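Local atomic coordinates of Z5138 gene product (Escherichia coli, PDB entry 1XOU), a protein that probably serves as a type III secretion chaperone, CesAB, for the filament protein EspA and the translocator EspB. Residues Glu60-Tyr64 with Gly65-Lys69. The protein carries 1 engineered substitution. Residues are numbered along the deposited sequence; the frame is centred on the assembly and turned at random.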
ATOM      1  N   GLU B  60       3.044  -7.459  19.623  1.00 60.58           N
ATOM      2  CA  GLU B  60       4.465  -7.643  19.361  1.00 62.75           C
ATOM      3  C   GLU B  60       4.712  -7.688  17.859  1.00 61.24           C
ATOM      4  O   GLU B  60       5.715  -7.154  17.371  1.00 61.25           O
ATOM      5  CB  GLU B  60       4.968  -8.928  20.020  1.00 67.33           C
ATOM      6  CG  GLU B  60       5.139  -8.797  21.524  1.00 75.01           C
ATOM      7  CD  GLU B  60       5.190 -10.139  22.257  1.00 80.36           C
ATOM      8  OE1 GLU B  60       5.225 -10.113  23.516  1.00 82.72           O
ATOM      9  OE2 GLU B  60       5.191 -11.209  21.590  1.00 81.41           O
ATOM     10  N   GLY B  61       3.777  -8.307  17.136  1.00 59.11           N
ATOM     11  CA  GLY B  61       3.886  -8.412  15.692  1.00 55.19           C
ATOM     12  C   GLY B  61       3.925  -7.055  15.020  1.00 54.65           C
ATOM     13  O   GLY B  61       4.751  -6.813  14.146  1.00 54.06           O
ATOM     14  N   TYR B  62       3.036  -6.158  15.437  1.00 54.60           N
ATOM     15  CA  TYR B  62       2.973  -4.821  14.865  1.00 55.59           C
ATOM     16  C   TYR B  62       4.037  -3.858  15.367  1.00 56.41           C
ATOM     17  O   TYR B  62       4.166  -2.750  14.855  1.00 57.86           O
ATOM     18  CB  TYR B  62       1.606  -4.197  15.133  1.00 56.16           C
ATOM     19  CG  TYR B  62       0.585  -4.449  14.051  1.00 57.49           C
ATOM     20  CD1 TYR B  62      -0.144  -5.645  14.007  1.00 57.22           C
ATOM     21  CD2 TYR B  62       0.348  -3.494  13.064  1.00 57.70           C
ATOM     22  CE1 TYR B  62      -1.088  -5.881  13.007  1.00 57.44           C
ATOM     23  CE2 TYR B  62      -0.590  -3.717  12.055  1.00 59.19           C
ATOM     24  CZ  TYR B  62      -1.303  -4.908  12.033  1.00 59.17           C
ATOM     25  OH  TYR B  62      -2.230  -5.107  11.040  1.00 59.93           O
ATOM     26  N   THR B  63       4.803  -4.259  16.369  1.00 57.85           N
ATOM     27  CA  THR B  63       5.809  -3.358  16.911  1.00 58.68           C
ATOM     28  C   THR B  63       7.220  -3.690  16.474  1.00 59.04           C
ATOM     29  O   THR B  63       7.974  -2.799  16.081  1.00 59.62           O
ATOM     30  CB  THR B  63       5.730  -3.343  18.416  1.00 59.05           C
ATOM     31  OG1 THR B  63       5.630  -4.694  18.882  1.00 61.16           O
ATOM     32  CG2 THR B  63       4.514  -2.549  18.862  1.00 57.85           C
ATOM     33  N   TYR B  64       7.595  -4.958  16.559  1.00 58.74           N
ATOM     34  CA  TYR B  64       8.921  -5.347  16.101  1.00 60.29           C
ATOM     35  C   TYR B  64       8.873  -6.701  15.402  1.00 60.79           C
ATOM     36  O   TYR B  64       9.908  -7.318  15.177  1.00 62.75           O
ATOM     37  CB  TYR B  64       9.940  -5.374  17.259  1.00 60.00           C
ATOM     38  CG  TYR B  64       9.577  -6.301  18.392  1.00 59.09           C
ATOM     39  CD1 TYR B  64       8.637  -5.919  19.352  1.00 58.56           C
ATOM     40  CD2 TYR B  64      10.123  -7.585  18.471  1.00 57.76           C
ATOM     41  CE1 TYR B  64       8.240  -6.795  20.360  1.00 59.38           C
ATOM     42  CE2 TYR B  64       9.734  -8.473  19.481  1.00 58.28           C
ATOM     43  CZ  TYR B  64       8.787  -8.072  20.420  1.00 59.26           C
ATOM     44  OH  TYR B  64       8.362  -8.948  21.398  1.00 59.87           O
ATOM     45  N   GLY B  65       7.669  -7.142  15.043  1.00 61.14           N
ATOM     46  CA  GLY B  65       7.503  -8.422  14.377  1.00 62.30           C
ATOM     47  C   GLY B  65       7.265  -8.373  12.874  1.00 64.02           C
ATOM     48  O   GLY B  65       7.678  -7.432  12.192  1.00 62.76           O
ATOM     49  N   GLU B  66       6.586  -9.397  12.357  1.00 65.60           N
ATOM     50  CA  GLU B  66       6.304  -9.499  10.927  1.00 67.31           C
ATOM     51  C   GLU B  66       5.385  -8.437  10.351  1.00 65.50           C
ATOM     52  O   GLU B  66       5.706  -7.854   9.313  1.00 64.53           O
ATOM     53  CB  GLU B  66       5.767 -10.895  10.593  1.00 71.87           C
ATOM     54  CG  GLU B  66       6.836 -11.808   9.981  1.00 80.69           C
ATOM     55  CD  GLU B  66       8.127 -11.874  10.821  1.00 86.72           C
ATOM     56  OE1 GLU B  66       8.054 -12.291  12.005  1.00 89.74           O
ATOM     57  OE2 GLU B  66       9.212 -11.511  10.297  1.00 87.56           O
ATOM     58  N   GLU B  67       4.250  -8.193  11.005  1.00 62.80           N
ATOM     59  CA  GLU B  67       3.301  -7.175  10.550  1.00 61.89           C
ATOM     60  C   GLU B  67       4.003  -5.817  10.370  1.00 60.10           C
ATOM     61  O   GLU B  67       3.858  -5.152   9.343  1.00 58.35           O
ATOM     62  CB  GLU B  67       2.159  -7.031  11.552  1.00 64.62           C
ATOM     63  CG  GLU B  67       1.171  -8.198  11.588  1.00 71.49           C
ATOM     64  CD  GLU B  67       1.802  -9.524  12.001  1.00 75.09           C
ATOM     65  OE1 GLU B  67       2.635  -9.534  12.934  1.00 77.71           O
ATOM     66  OE2 GLU B  67       1.449 -10.566  11.403  1.00 75.95           O
ATOM     67  N   ARG B  68       4.770  -5.417  11.375  1.00 58.30           N
ATOM     68  CA  ARG B  68       5.507  -4.168  11.331  1.00 56.69           C
ATOM     69  C   ARG B  68       6.470  -4.124  10.141  1.00 55.08           C
ATOM     70  O   ARG B  68       6.639  -3.082   9.505  1.00 53.50           O
ATOM     71  CB  ARG B  68       6.286  -3.990  12.637  1.00 59.53           C
ATOM     72  CG  ARG B  68       7.372  -2.923  12.580  1.00 64.80           C
ATOM     73  CD  ARG B  68       6.808  -1.513  12.436  1.00 68.93           C
ATOM     74  NE  ARG B  68       7.243  -0.705  13.570  1.00 78.01           N
ATOM     75  CZ  ARG B  68       8.498  -0.299  13.758  1.00 82.09           C
ATOM     76  NH1 ARG B  68       8.828   0.422  14.828  1.00 84.27           N
ATOM     77  NH2 ARG B  68       9.420  -0.581  12.855  1.00 83.94           N
ATOM     78  N   LYS B  69       7.109  -5.249   9.843  1.00 53.77           N
ATOM     79  CA  LYS B  69       8.059  -5.299   8.740  1.00 53.73           C
ATOM     80  C   LYS B  69       7.337  -5.217   7.405  1.00 52.13           C
ATOM     81  O   LYS B  69       7.791  -4.555   6.476  1.00 50.37           O
ATOM     82  CB  LYS B  69       8.893  -6.581   8.827  1.00 57.45           C
ATOM     83  CG  LYS B  69       9.837  -6.633  10.030  1.00 61.54           C
ATOM     84  CD  LYS B  69      10.426  -8.027  10.223  1.00 65.76           C
ATOM     85  CE  LYS B  69      11.305  -8.094  11.470  1.00 67.84           C
ATOM     86  NZ  LYS B  69      11.559  -9.502  11.897  1.00 69.49           N
TER
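In E67, CG stands anti to the carbonyl carbon and beside the backbone N (chi1 -72°), with CB and CG against the Y62 ring, and the bend at chi2 turns the carboxylate towards G61. E67 CB lies over one face of that ring, 3.8 Å from its centroid, in a CH-pi contact, while E67 CG meets Y62 CE1 at 3.5 Å near the rim. The two side chains cross at about a right angle, with ring and carboxylate planes 33° apart. E67 OE1 approaches G61 CA. R68 has CG anti to its own N, and bends at chi2 and chi3 carry the chain back over the end of the preceding helix. Its CB rests 3.3 Å from Y62 O, and T63 O sits above one face of the guanidinium, toward its rim, without a hydrogen bond. R68 NH2 is drawn to D72 in a salt bridge; an alanine here would probably leave D72 without this mate and uncover the carbonyls of Y62 and T63. The backbone joins the helices through G61 O, which accepts a straight bond from R68 N (3.1 Å, 166°) and a weak one from G65 N. G65 is the N-cap residue of the second helix. Beyond the contact, E67 OE2 forms a salt bridge to a basic side chain of another protein's chain, and Y62 OH hydrogen-bonds to a polar one there, tying this corner to the chaperone's partner. The contact thus forms the break between helix 49-64 and helix 66-83, which together run back along the long helix 3-47.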